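4-hydroxybenzoyl-CoA thioesterase (Pseudomonas sp. CBS3, PDB 1LO7) hydrolyses 4-hydroxybenzoyl-CoA to 4-hydroxybenzoate and coenzyme A, the last of three steps from 4-chlorobenzoate to 4-hydroxybenzoate. Local coordinates at residues A19-Y24 with V69-Y74; R29-A34 with A113-V118; L78-C83 with H96-T101. One frame throughout, in Å; residues are numbered along the deposited sequence. Where two conformers were deposited one is given.

Contact 1 of 3, residues A19-Y24 with V69-Y74; sequences AGIVWY and VCTASY. Unlike the reference sequence in segment 19-24: Tyr24 (reference Phe). With 4CO (4-hydroxyphenacyl coenzyme A), chain B; EDO (1,2-ethanediol), chain C.
Two hydrogen bonds tie the 19-24 loop to 69-74. The hydroxyl of Ser73 donates to the carbonyl of Gly20 (OG to O 2.7 Å); with OG anti to the backbone N (chi1 -166°), the hydroxyl turns toward the glycine. Val22 N donates to Ala72 O at 2.9 Å, the N-H...O angle being 159°.

Apolar contacts flank these bonds. Ile21 crosses Thr71 at about a right angle, its CG2 lying 3.9 Å from Thr71 CB, and Val22 CG2 rests on Ala72 CB.

The third group involves 4-hydroxyphenacyl-CoA. Tyr24 N points almost straight at the ketone oxygen O1B (2.9 Å, 172° at the hydrogen), which also sits beside the rim of the Tyr24 ring, roughly level with it and 3.3 Å from Tyr24 CD2. Ile21 CD1 touches the methylene carbon CB next to the sulfur, and a water accepts from Ala72 N while donating to the pantetheine oxygen O5P.

The side chain of Ile21 also comes within about 4 Å of that of the active-site Asp17. If O1B marks roughly where the thioester oxygen of a substrate sits, the backbone N-H of Tyr24 would probably polarise that carbonyl, whatever the side chain here.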
loop_
_atom_site.group_PDB
_atom_site.type_symbol
_atom_site.label_atom_id
_atom_site.label_comp_id
_atom_site.label_asym_id
_atom_site.label_seq_id
_atom_site.Cartn_x
_atom_site.Cartn_y
_atom_site.Cartn_z
ATOM N N ALA A 19 16.202 -0.477 1.657
ATOM C CA ALA A 19 17.306 0.423 1.352
ATOM C C ALA A 19 17.208 1.742 2.158
ATOM O O ALA A 19 18.050 2.643 1.996
ATOM C CB ALA A 19 17.383 0.701 -0.154
ATOM N N GLY A 20 16.163 1.849 3.009
ATOM C CA GLY A 20 15.924 3.003 3.881
ATOM C C GLY A 20 15.385 4.305 3.271
ATOM O O GLY A 20 15.410 5.350 3.946
ATOM N N ILE A 21 14.902 4.245 2.052
ATOM C CA ILE A 21 14.369 5.430 1.404
ATOM C C ILE A 21 12.949 5.172 0.923
ATOM O O ILE A 21 12.535 4.002 0.893
ATOM C CB ILE A 21 15.239 5.897 0.219
ATOM C CG1 ILE A 21 15.396 4.740 -0.781
ATOM C CG2 ILE A 21 16.615 6.359 0.781
ATOM C CD1 ILE A 21 16.170 5.115 -2.060
ATOM N N VAL A 22 12.242 6.208 0.542
ATOM C CA VAL A 22 10.862 6.029 0.074
ATOM C C VAL A 22 10.770 5.012 -1.054
ATOM O O VAL A 22 11.453 5.159 -2.062
ATOM C CB VAL A 22 10.235 7.303 -0.438
ATOM C CG1 VAL A 22 8.784 6.987 -0.818
ATOM C CG2 VAL A 22 10.192 8.341 0.633
ATOM N N TRP A 23 9.906 4.012 -0.887
ATOM C CA TRP A 23 9.678 3.013 -1.921
ATOM C C TRP A 23 8.847 3.740 -2.972
ATOM O O TRP A 23 7.805 4.270 -2.674
ATOM C CB TRP A 23 8.924 1.817 -1.324
ATOM C CG TRP A 23 8.753 0.711 -2.332
ATOM C CD1 TRP A 23 9.687 0.207 -3.193
ATOM C CD2 TRP A 23 7.564 -0.022 -2.555
ATOM N NE1 TRP A 23 9.165 -0.813 -3.953
ATOM C CE2 TRP A 23 7.847 -0.969 -3.578
ATOM C CE3 TRP A 23 6.298 0.038 -2.003
ATOM C CZ2 TRP A 23 6.868 -1.855 -4.025
ATOM C CZ3 TRP A 23 5.334 -0.848 -2.446
ATOM C CH2 TRP A 23 5.636 -1.802 -3.428
ATOM N N TYR A 24 9.332 3.808 -4.199
ATOM C CA TYR A 24 8.661 4.592 -5.249
ATOM C C TYR A 24 7.144 4.596 -5.477
ATOM O O TYR A 24 6.570 5.645 -5.786
ATOM C CB TYR A 24 9.438 4.715 -6.568
ATOM C CG TYR A 24 9.077 3.634 -7.546
ATOM C CD1 TYR A 24 8.086 3.860 -8.498
ATOM C CD2 TYR A 24 9.729 2.402 -7.495
ATOM C CE1 TYR A 24 7.769 2.871 -9.427
ATOM C CE2 TYR A 24 9.431 1.403 -8.417
ATOM C CZ TYR A 24 8.454 1.653 -9.379
ATOM O OH TYR A 24 8.137 0.678 -10.281
ATOM N N VAL A 69 14.690 12.690 -8.650
ATOM C CA VAL A 69 15.910 13.465 -8.553
ATOM C C VAL A 69 16.858 13.198 -7.398
ATOM O O VAL A 69 18.085 13.150 -7.548
ATOM C CB VAL A 69 15.517 14.927 -8.708
ATOM C CG1 VAL A 69 16.794 15.719 -8.756
ATOM C CG2 VAL A 69 14.734 15.113 -10.012
ATOM N N CYS A 70 16.272 13.028 -6.210
ATOM C CA CYS A 70 17.042 12.717 -5.023
ATOM C C CYS A 70 16.164 11.886 -4.097
ATOM O O CYS A 70 14.963 11.778 -4.289
ATOM C CB CYS A 70 17.697 13.902 -4.309
ATOM S SG CYS A 70 16.452 14.881 -3.487
ATOM N N THR A 71 16.775 11.260 -3.123
ATOM C CA THR A 71 16.029 10.403 -2.222
ATOM C C THR A 71 15.375 11.147 -1.114
ATOM O O THR A 71 15.672 12.285 -0.838
ATOM C CB THR A 71 16.994 9.391 -1.576
ATOM O OG1 THR A 71 17.887 10.072 -0.718
ATOM C CG2 THR A 71 17.774 8.604 -2.621
ATOM N N ALA A 72 14.444 10.444 -0.460
ATOM C CA ALA A 72 13.795 11.014 0.687
ATOM C C ALA A 72 13.597 9.858 1.672
ATOM O O ALA A 72 13.632 8.679 1.249
ATOM C CB ALA A 72 12.529 11.772 0.385
ATOM N N SER A 73 13.377 10.164 2.950
ATOM C CA SER A 73 13.181 9.084 3.939
ATOM C C SER A 73 12.194 9.493 5.011
ATOM O O SER A 73 11.748 10.632 5.060
ATOM C CB SER A 73 14.534 8.724 4.560
ATOM O OG SER A 73 14.442 7.487 5.269
ATOM N N TYR A 74 11.862 8.567 5.916
ATOM C CA TYR A 74 10.915 8.866 6.964
ATOM C C TYR A 74 11.318 10.062 7.800
ATOM O O TYR A 74 12.500 10.263 8.118
ATOM C CB TYR A 74 10.499 7.624 7.804
ATOM C CG TYR A 74 11.632 7.012 8.621
ATOM C CD1 TYR A 74 12.377 5.937 8.128
ATOM C CD2 TYR A 74 11.905 7.467 9.911
ATOM C CE1 TYR A 74 13.394 5.344 8.877
ATOM C CE2 TYR A 74 12.902 6.869 10.690
ATOM C CZ TYR A 74 13.647 5.809 10.172
ATOM O OH TYR A 74 14.622 5.233 10.925
HETATM N N1A 4CO B . 16.257 10.310 -16.971
HETATM C C2A 4CO B . 17.142 9.455 -17.567
HETATM N N3A 4CO B . 18.259 8.992 -17.069
HETATM C C4A 4CO B . 18.482 9.441 -15.816
HETATM C C5A 4CO B . 17.686 10.316 -15.097
HETATM C C6A 4CO B . 16.507 10.759 -15.716
HETATM N N6A 4CO B . 15.662 11.583 -15.134
HETATM N N7A 4CO B . 18.236 10.578 -13.846
HETATM C C8A 4CO B . 19.371 9.868 -13.826
HETATM N N9A 4CO B . 19.575 9.185 -14.996
HETATM C C1D 4CO B . 20.739 8.380 -15.381
HETATM C C2D 4CO B . 21.964 9.250 -15.643
HETATM O O2D 4CO B . 21.916 9.855 -16.938
HETATM C C3D 4CO B . 23.042 8.181 -15.593
HETATM O O3D 4CO B . 22.909 7.300 -16.680
HETATM P P3D 4CO B . 24.138 6.895 -17.587
HETATM O O7A 4CO B . 24.297 7.954 -18.562
HETATM O O8A 4CO B . 25.336 6.724 -16.761
HETATM O O9A 4CO B . 23.768 5.552 -18.275
HETATM C C4D 4CO B . 22.555 7.409 -14.372
HETATM O O4D 4CO B . 21.122 7.675 -14.269
HETATM C C5D 4CO B . 23.264 7.654 -13.073
HETATM O O5D 4CO B . 22.946 8.983 -12.652
HETATM P P1A 4CO B . 24.133 9.929 -12.188
HETATM O O1A 4CO B . 23.477 11.238 -12.050
HETATM O O2A 4CO B . 25.231 9.942 -13.127
HETATM O O3A 4CO B . 24.701 9.420 -10.870
HETATM P P2A 4CO B . 24.321 9.763 -9.351
HETATM O O4A 4CO B . 25.076 8.803 -8.517
HETATM O O5A 4CO B . 24.769 11.123 -9.061
HETATM O O6A 4CO B . 22.698 9.852 -9.092
HETATM C CBP 4CO B . 20.963 8.685 -8.044
HETATM C CCP 4CO B . 21.969 8.658 -9.197
HETATM C CDP 4CO B . 21.675 8.814 -6.687
HETATM C CEP 4CO B . 20.067 7.455 -8.109
HETATM C CAP 4CO B . 20.145 9.987 -8.053
HETATM O OAP 4CO B . 19.474 10.140 -9.305
HETATM C C9P 4CO B . 18.952 9.887 -7.104
HETATM O O9P 4CO B . 19.130 9.797 -5.907
HETATM N N8P 4CO B . 17.632 9.806 -7.697
HETATM C C7P 4CO B . 16.595 9.474 -6.713
HETATM C C6P 4CO B . 16.362 7.960 -6.612
HETATM C C5P 4CO B . 15.048 7.713 -5.863
HETATM O O5P 4CO B . 14.836 8.155 -4.738
HETATM N N4P 4CO B . 14.121 6.896 -6.610
HETATM C C3P 4CO B . 12.808 6.726 -6.006
HETATM C C2P 4CO B . 12.848 5.763 -4.849
HETATM S S1P 4CO B . 13.995 4.400 -5.053
HETATM O O1B 4CO B . 11.653 2.137 -4.801
HETATM C C1B 4CO B . 12.836 2.071 -4.519
HETATM C C2B 4CO B . 13.624 0.911 -4.953
HETATM C C3B 4CO B . 14.995 0.844 -4.603
HETATM C C4B 4CO B . 15.749 -0.261 -4.990
HETATM C C5B 4CO B . 15.133 -1.313 -5.700
HETATM O O2B 4CO B . 15.863 -2.471 -6.043
HETATM C C6B 4CO B . 13.762 -1.221 -6.066
HETATM C C7B 4CO B . 13.000 -0.098 -5.687
HETATM C CB 4CO B . 13.509 3.168 -3.779
HETATM C C1 EDO C . 19.284 13.485 -10.554
HETATM O O1 EDO C . 20.073 13.449 -9.394
HETATM C C2 EDO C . 19.855 12.609 -11.660
HETATM O O2 EDO C . 20.848 11.699 -11.192
HETATM O O HOH W 1 13.390 8.040 -2.356
#

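Contact 2 of 3, residues R29-A34 with A113-V118; sequences RWLDAA and ADEIRV. With 4CO (4-hydroxyphenacyl coenzyme A), chain D.
Asp32 on helix 29-34 meets the guanidinium of Arg117 on strand 113-118 in a salt bridge that uses one carboxylate oxygen. Arg117 approaches end-on: NH2 reaches OD1 of Asp32 at 2.9 Å through the anti lone pair, while NH1 meets the same OD1 at 3.0 Å nearly along the C-O axis. The Asp32 carboxylate and the Arg117 guanidinium are only 19° from coplanar. Arg117 also grips Glu115 side-on, NE and NH2 both at 2.8 Å from Glu115 OE1 and both from one face of that carboxylate. Its chain is extended from CG to NE, carrying the guanidinium out to the helix. Four bonds to the two carboxylates, with a further one from NH1 to Thr59 O, resist rotation of the group, and its positive charge probably offsets the two buried carboxylates.

Away from this tightly bonded network the contact thins to isolated touches. Leu31, deposited in two conformers, brings CD2 near Ala113 CB in one of them, a contact to be read with caution. The segment axes stay 11.0 Å apart, so the bridging is done mainly by side chains.

On the ligand side, Asp32 OD1 lies 3.4 Å from ring atom C6B of 4-hydroxyphenacyl-CoA. A central helix against a curved antiparallel sheet is the hot dog fold, here lining the aryl end of the ligand pocket.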
loop_
_atom_site.group_PDB
_atom_site.type_symbol
_atom_site.label_atom_id
_atom_site.label_comp_id
_atom_site.label_asym_id
_atom_site.label_seq_id
_atom_site.Cartn_x
_atom_site.Cartn_y
_atom_site.Cartn_z
ATOM N N ARG A 29 1.160 7.287 -4.802
ATOM C CA ARG A 29 0.013 7.402 -3.901
ATOM C C ARG A 29 -0.112 8.878 -3.562
ATOM O O ARG A 29 -1.203 9.421 -3.587
ATOM C CB ARG A 29 0.292 6.689 -2.550
ATOM C CG ARG A 29 0.153 5.185 -2.571
ATOM C CD ARG A 29 -0.305 4.657 -1.202
ATOM N NE ARG A 29 0.694 4.894 -0.181
ATOM C CZ ARG A 29 0.632 5.830 0.761
ATOM N NH1 ARG A 29 -0.405 6.626 0.843
ATOM N NH2 ARG A 29 1.634 5.966 1.664
ATOM N N TRP A 30 1.011 9.511 -3.263
ATOM C CA TRP A 30 0.950 10.917 -2.892
ATOM C C TRP A 30 0.543 11.834 -4.063
ATOM O O TRP A 30 -0.195 12.857 -3.868
ATOM C CB TRP A 30 2.245 11.378 -2.205
ATOM C CG TRP A 30 2.535 10.563 -0.991
ATOM C CD1 TRP A 30 1.630 10.065 -0.101
ATOM C CD2 TRP A 30 3.824 10.147 -0.552
ATOM N NE1 TRP A 30 2.291 9.349 0.883
ATOM C CE2 TRP A 30 3.641 9.375 0.608
ATOM C CE3 TRP A 30 5.117 10.319 -1.064
ATOM C CZ2 TRP A 30 4.741 8.818 1.256
ATOM C CZ3 TRP A 30 6.186 9.776 -0.410
ATOM C CH2 TRP A 30 5.998 9.019 0.739
ATOM N N LEU A 31 1.036 11.497 -5.268
ATOM C CA LEU A 31 0.684 12.268 -6.461
ATOM C C LEU A 31 -0.828 12.175 -6.679
ATOM O O LEU A 31 -1.492 13.138 -6.977
ATOM C CB LEU A 31 1.439 11.762 -7.709
ATOM C CG LEU A 31 2.702 12.580 -8.024
ATOM C CD1 LEU A 31 3.260 13.246 -6.779
ATOM C CD2 LEU A 31 3.755 11.722 -8.713
ATOM N N ASP A 32 -1.390 10.969 -6.477
ATOM C CA ASP A 32 -2.838 10.794 -6.644
ATOM C C ASP A 32 -3.630 11.622 -5.630
ATOM O O ASP A 32 -4.688 12.211 -5.951
ATOM C CB ASP A 32 -3.242 9.314 -6.609
ATOM C CG ASP A 32 -4.618 9.162 -7.189
ATOM O OD1 ASP A 32 -4.863 9.536 -8.324
ATOM O OD2 ASP A 32 -5.509 8.603 -6.391
ATOM N N ALA A 33 -3.123 11.699 -4.386
ATOM C CA ALA A 33 -3.837 12.494 -3.388
ATOM C C ALA A 33 -3.701 13.972 -3.753
ATOM O O ALA A 33 -4.635 14.777 -3.630
ATOM C CB ALA A 33 -3.233 12.247 -1.995
ATOM N N ALA A 34 -2.495 14.354 -4.223
ATOM C CA ALA A 34 -2.305 15.775 -4.576
ATOM C C ALA A 34 -3.188 16.142 -5.789
ATOM O O ALA A 34 -3.681 17.242 -5.916
ATOM C CB ALA A 34 -0.846 16.059 -4.910
ATOM N N ALA A 113 6.423 14.847 -11.671
ATOM C CA ALA A 113 5.706 14.000 -12.578
ATOM C C ALA A 113 4.671 14.819 -13.362
ATOM O O ALA A 113 4.056 15.733 -12.804
ATOM C CB ALA A 113 4.962 12.868 -11.846
ATOM N N ASP A 114 4.526 14.485 -14.648
ATOM C CA ASP A 114 3.528 15.088 -15.498
ATOM C C ASP A 114 2.569 13.940 -15.745
ATOM O O ASP A 114 2.916 12.940 -16.405
ATOM C CB ASP A 114 4.057 15.571 -16.833
ATOM C CG ASP A 114 4.733 16.891 -16.662
ATOM O OD1 ASP A 114 4.592 17.578 -15.684
ATOM O OD2 ASP A 114 5.484 17.234 -17.663
ATOM N N GLU A 115 1.358 14.071 -15.198
ATOM C CA GLU A 115 0.318 13.062 -15.349
ATOM C C GLU A 115 -0.697 13.504 -16.380
ATOM O O GLU A 115 -1.089 14.670 -16.380
ATOM C CB GLU A 115 -0.468 12.837 -14.008
ATOM C CG GLU A 115 0.418 12.289 -12.867
ATOM C CD GLU A 115 -0.400 12.066 -11.624
ATOM O OE1 GLU A 115 -1.311 12.781 -11.294
ATOM O OE2 GLU A 115 -0.002 11.040 -10.908
ATOM N N ILE A 116 -1.123 12.572 -17.208
ATOM C CA ILE A 116 -2.146 12.883 -18.181
ATOM C C ILE A 116 -3.386 12.145 -17.698
ATOM O O ILE A 116 -3.378 10.927 -17.560
ATOM C CB ILE A 116 -1.810 12.520 -19.614
ATOM C CG1 ILE A 116 -0.484 13.233 -20.019
ATOM C CG2 ILE A 116 -3.005 12.936 -20.488
ATOM C CD1 ILE A 116 -0.159 13.156 -21.518
ATOM N N ARG A 117 -4.452 12.888 -17.395
ATOM C CA ARG A 117 -5.658 12.261 -16.910
ATOM C C ARG A 117 -6.863 12.730 -17.709
ATOM O O ARG A 117 -6.775 13.628 -18.581
ATOM C CB ARG A 117 -5.854 12.688 -15.448
ATOM C CG ARG A 117 -4.879 12.027 -14.448
ATOM C CD ARG A 117 -4.970 12.708 -13.092
ATOM N NE ARG A 117 -3.994 12.251 -12.083
ATOM C CZ ARG A 117 -4.266 11.333 -11.153
ATOM N NH1 ARG A 117 -5.456 10.692 -11.076
ATOM N NH2 ARG A 117 -3.300 11.057 -10.272
ATOM N N VAL A 118 -8.002 12.124 -17.389
ATOM C CA VAL A 118 -9.250 12.499 -18.053
ATOM C C VAL A 118 -10.346 12.384 -17.065
ATOM O O VAL A 118 -10.236 11.611 -16.115
ATOM C CB VAL A 118 -9.605 11.538 -19.155
ATOM C CG1 VAL A 118 -8.544 11.545 -20.241
ATOM C CG2 VAL A 118 -9.869 10.132 -18.615
HETATM N N1A 4CO D . -0.928 9.555 -23.800
HETATM C C2A 4CO D . -1.533 10.772 -23.947
HETATM N N3A 4CO D . -2.815 11.021 -24.005
HETATM C C4A 4CO D . -3.557 9.900 -23.879
HETATM C C5A 4CO D . -3.084 8.607 -23.739
HETATM C C6A 4CO D . -1.691 8.441 -23.689
HETATM N N6A 4CO D . -1.118 7.264 -23.548
HETATM N N7A 4CO D . -4.134 7.697 -23.660
HETATM C C8A 4CO D . -5.236 8.450 -23.769
HETATM N N9A 4CO D . -4.941 9.779 -23.925
HETATM C C1D 4CO D . -5.870 10.888 -24.164
HETATM C C2D 4CO D . -6.470 10.829 -25.565
HETATM O O2D 4CO D . -5.565 11.334 -26.550
HETATM C C3D 4CO D . -7.638 11.781 -25.375
HETATM O O3D 4CO D . -7.174 13.091 -25.169
HETATM P P3D 4CO D . -7.763 14.324 -25.962
HETATM O O7A 4CO D . -7.077 14.361 -27.237
HETATM O O8A 4CO D . -9.213 14.171 -26.122
HETATM O O9A 4CO D . -7.451 15.592 -25.121
HETATM C C4D 4CO D . -8.122 11.294 -24.013
HETATM O O4D 4CO D . -6.969 10.666 -23.373
HETATM C C5D 4CO D . -9.329 10.404 -23.988
HETATM O O5D 4CO D . -8.953 9.150 -24.565
HETATM P P1A 4CO D . -9.898 8.518 -25.671
HETATM O O1A 4CO D . -9.104 7.388 -26.177
HETATM O O2A 4CO D . -10.255 9.465 -26.702
HETATM O O3A 4CO D . -11.204 8.071 -25.028
HETATM P P2A 4CO D . -11.639 6.671 -24.377
HETATM O O4A 4CO D . -12.949 6.913 -23.736
HETATM O O5A 4CO D . -11.792 5.693 -25.453
HETATM O O6A 4CO D . -10.466 5.998 -23.439
HETATM C CBP 4CO D . -9.968 5.562 -21.196
HETATM C CCP 4CO D . -10.147 6.662 -22.245
HETATM C CDP 4CO D . -11.241 4.708 -21.064
HETATM C CEP 4CO D . -9.548 6.176 -19.867
HETATM C CAP 4CO D . -8.968 4.497 -21.674
HETATM O OAP 4CO D . -7.711 5.104 -21.980
HETATM C C9P 4CO D . -8.564 3.575 -20.525
HETATM O O9P 4CO D . -9.382 2.836 -20.020
HETATM N N8P 4CO D . -7.212 3.697 -20.015
HETATM C C7P 4CO D . -7.013 2.943 -18.772
HETATM C C6P 4CO D . -7.285 3.803 -17.529
HETATM C C5P 4CO D . -6.715 3.086 -16.300
HETATM O O5P 4CO D . -7.042 1.945 -15.990
HETATM N N4P 4CO D . -5.788 3.903 -15.554
HETATM C C3P 4CO D . -5.119 3.238 -14.445
HETATM C C2P 4CO D . -6.037 3.063 -13.265
HETATM S S1P 4CO D . -7.200 4.405 -13.019
HETATM O O1B 4CO D . -6.077 5.089 -10.029
HETATM C C1B 4CO D . -7.189 5.247 -10.501
HETATM C C2B 4CO D . -7.886 6.524 -10.306
HETATM C C3B 4CO D . -9.185 6.685 -10.849
HETATM C C4B 4CO D . -9.867 7.883 -10.653
HETATM C C5B 4CO D . -9.270 8.911 -9.894
HETATM O O2B 4CO D . -9.971 10.107 -9.628
HETATM C C6B 4CO D . -7.956 8.745 -9.376
HETATM C C7B 4CO D . -7.259 7.538 -9.583
HETATM C CB 4CO D . -7.836 4.184 -11.310
#

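Contact 3 of 3, residues L78-C83 with H96-T101; sequences LTIETC and HSVSRT
Strands 77-87 and 91-101 form a beta hairpin of the hot dog sheet, and segments 78-83 and 96-101 are its paired arms away from the turn. They run antiparallel, with 152° between their directions and axes 4.6 Å apart at closest approach. Thr79 with Ser99 and Glu81 with Ser97 are hydrogen-bonded pairs, each with two reciprocal N-H...O bonds; the four bonds are all 2.8 Å from N to O and all nearly straight at the hydrogen. Between and beyond them stand the non-hydrogen-bonded pairs Ile80 with Val98 and Thr82 with His96, where backbone CA-H...O contacts supplement the ladder, as from His96 CA to Glu81 O at 3.2 Å.

One face carries Leu78, Ile80 and Val98, with the polar pair Thr82 and His96 at one end. Val98 spreads its two methyls along the neighbouring strand: CG1 is 3.9 Å from Leu78 CB, and CG2 is 4.2 Å from Ile80 CG2. Ile80 and Val98 lie side by side and point the same way.

Thr82 and His96 also lie alongside each other. Thr82 OG1 comes to the edge of the imidazole, in its plane, and hydrogen-bonds ND1 at 2.8 Å; the geometry is reached with OG1 beside the backbone N of Thr82 (chi1 -60°). His96 NE2 has a partner of its own on strand 107-123, so both ring nitrogens are engaged and the ring is probably fixed in rotation. On the other face, Ser97 OG hydrogen-bonds Arg112 NE and Glu81 OE2 hydrogen-bonds Ser4 OG.

Helix 25-41 packs on the face of Ile80 and Val98, with Trp30 on Leu78, Leu31 on His96 and Ala34 on both Ile80 and Thr82. Strand 4-10 pairs with 77-87, while strand 107-123 pairs with 91-101, placing the hairpin between them in the sheet.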
loop_
_atom_site.group_PDB
_atom_site.type_symbol
_atom_site.label_atom_id
_atom_site.label_comp_id
_atom_site.label_asym_id
_atom_site.label_seq_id
_atom_site.Cartn_x
_atom_site.Cartn_y
_atom_site.Cartn_z
ATOM N N LEU A 78 7.565 16.383 2.786
ATOM C CA LEU A 78 7.575 16.779 1.409
ATOM C C LEU A 78 6.552 17.862 1.136
ATOM O O LEU A 78 5.485 17.916 1.751
ATOM C CB LEU A 78 7.223 15.585 0.493
ATOM C CG LEU A 78 8.065 14.329 0.683
ATOM C CD1 LEU A 78 7.422 13.222 -0.143
ATOM C CD2 LEU A 78 9.451 14.569 0.115
ATOM N N THR A 79 6.889 18.716 0.157
ATOM C CA THR A 79 5.986 19.737 -0.257
ATOM C C THR A 79 5.657 19.419 -1.706
ATOM O O THR A 79 6.578 19.272 -2.520
ATOM C CB THR A 79 6.574 21.140 -0.119
ATOM O OG1 THR A 79 6.652 21.445 1.250
ATOM C CG2 THR A 79 5.608 22.112 -0.760
ATOM N N ILE A 80 4.368 19.250 -1.992
ATOM C CA ILE A 80 3.949 18.953 -3.353
ATOM C C ILE A 80 3.209 20.169 -3.984
ATOM O O ILE A 80 2.268 20.703 -3.378
ATOM C CB ILE A 80 3.065 17.716 -3.397
ATOM C CG1 ILE A 80 3.721 16.616 -2.558
ATOM C CG2 ILE A 80 2.853 17.309 -4.873
ATOM C CD1 ILE A 80 2.924 15.315 -2.588
ATOM N N GLU A 81 3.641 20.602 -5.172
ATOM C CA GLU A 81 3.002 21.713 -5.884
ATOM C C GLU A 81 2.378 21.140 -7.145
ATOM O O GLU A 81 3.046 20.492 -7.936
ATOM C CB GLU A 81 4.027 22.809 -6.186
ATOM C CG GLU A 81 3.402 24.048 -6.806
ATOM C CD GLU A 81 4.331 25.217 -6.704
ATOM O OE1 GLU A 81 5.294 25.193 -5.964
ATOM O OE2 GLU A 81 3.969 26.266 -7.413
ATOM N N THR A 82 1.068 21.343 -7.278
ATOM C CA THR A 82 0.310 20.808 -8.385
ATOM C C THR A 82 -0.423 21.891 -9.186
ATOM O O THR A 82 -1.028 22.802 -8.635
ATOM C CB THR A 82 -0.767 19.828 -7.808
ATOM O OG1 THR A 82 -0.129 18.782 -7.097
ATOM C CG2 THR A 82 -1.640 19.217 -8.907
ATOM N N CYS A 83 -0.344 21.760 -10.509
ATOM C CA CYS A 83 -1.041 22.675 -11.404
ATOM C C CYS A 83 -1.439 21.939 -12.665
ATOM O O CYS A 83 -0.993 20.832 -12.939
ATOM C CB CYS A 83 -0.217 23.921 -11.766
ATOM S SG CYS A 83 1.155 23.524 -12.871
ATOM N N HIS A 96 3.118 17.816 -11.152
ATOM C CA HIS A 96 3.367 17.804 -9.728
ATOM C C HIS A 96 4.864 17.938 -9.451
ATOM O O HIS A 96 5.654 17.187 -10.027
ATOM C CB HIS A 96 2.912 16.523 -9.045
ATOM C CG HIS A 96 1.533 16.053 -9.350
ATOM N ND1 HIS A 96 0.457 16.513 -8.643
ATOM C CD2 HIS A 96 1.118 15.120 -10.236
ATOM C CE1 HIS A 96 -0.604 15.881 -9.117
ATOM N NE2 HIS A 96 -0.237 15.051 -10.101
ATOM N N SER A 97 5.250 18.894 -8.607
ATOM C CA SER A 97 6.658 19.057 -8.240
ATOM C C SER A 97 6.773 18.756 -6.750
ATOM O O SER A 97 6.058 19.361 -5.926
ATOM C CB SER A 97 7.153 20.443 -8.561
ATOM O OG SER A 97 6.925 20.639 -9.959
ATOM N N VAL A 98 7.660 17.802 -6.396
ATOM C CA VAL A 98 7.839 17.377 -4.996
ATOM C C VAL A 98 9.210 17.823 -4.487
ATOM O O VAL A 98 10.255 17.521 -5.088
ATOM C CB VAL A 98 7.755 15.839 -4.845
ATOM C CG1 VAL A 98 7.875 15.436 -3.367
ATOM C CG2 VAL A 98 6.445 15.312 -5.464
ATOM N N SER A 99 9.186 18.536 -3.373
ATOM C CA SER A 99 10.441 18.998 -2.830
ATOM C C SER A 99 10.505 18.768 -1.347
ATOM O O SER A 99 9.509 18.492 -0.681
ATOM C CB SER A 99 10.647 20.483 -3.093
ATOM O OG SER A 99 9.631 21.232 -2.475
ATOM N N ARG A 100 11.699 18.939 -0.847
ATOM C CA ARG A 100 11.908 18.861 0.583
ATOM C C ARG A 100 12.922 19.881 0.973
ATOM O O ARG A 100 13.720 20.339 0.153
ATOM C CB ARG A 100 12.190 17.524 1.204
ATOM C CG ARG A 100 13.345 16.866 0.554
ATOM C CD ARG A 100 14.569 17.181 1.359
ATOM N NE ARG A 100 15.337 16.032 1.803
ATOM C CZ ARG A 100 15.452 14.857 1.200
ATOM N NH1 ARG A 100 14.829 14.558 0.079
ATOM N NH2 ARG A 100 16.230 13.927 1.751
ATOM N N THR A 101 12.874 20.251 2.224
ATOM C CA THR A 101 13.812 21.251 2.665
ATOM C C THR A 101 14.933 20.717 3.535
ATOM O O THR A 101 14.748 19.899 4.424
ATOM C CB THR A 101 13.100 22.425 3.372
ATOM O OG1 THR A 101 12.139 22.979 2.513
ATOM C CG2 THR A 101 14.078 23.515 3.767
#

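How the contacts relate
Contacts 2 and 3 share the sheet through the neighbouring strands 91-101 and 107-123, with centres 12 Å apart; Ala113 O meets His96 N at 2.8 Å, and His96 NE2 lies 2.8 Å from Glu115 OE1, extending the salt-bridge network of contact 2. Contact 1 sits at the periphery, about 19 Å between centres from contact 2 and 15 Å from contact 3. It reaches contact 3 through Arg100 NH1, 2.6 Å from Thr71 O, and contact 2 where Val22 CG1 packs on Trp30 CH2. Each ligand site combines contact 1 of one chain with contact 2 of another subunit, Trp23 NE1 of one hydrogen-bonding Asp32 OD2 of the other; one chain's two contacts thus serve different ligands.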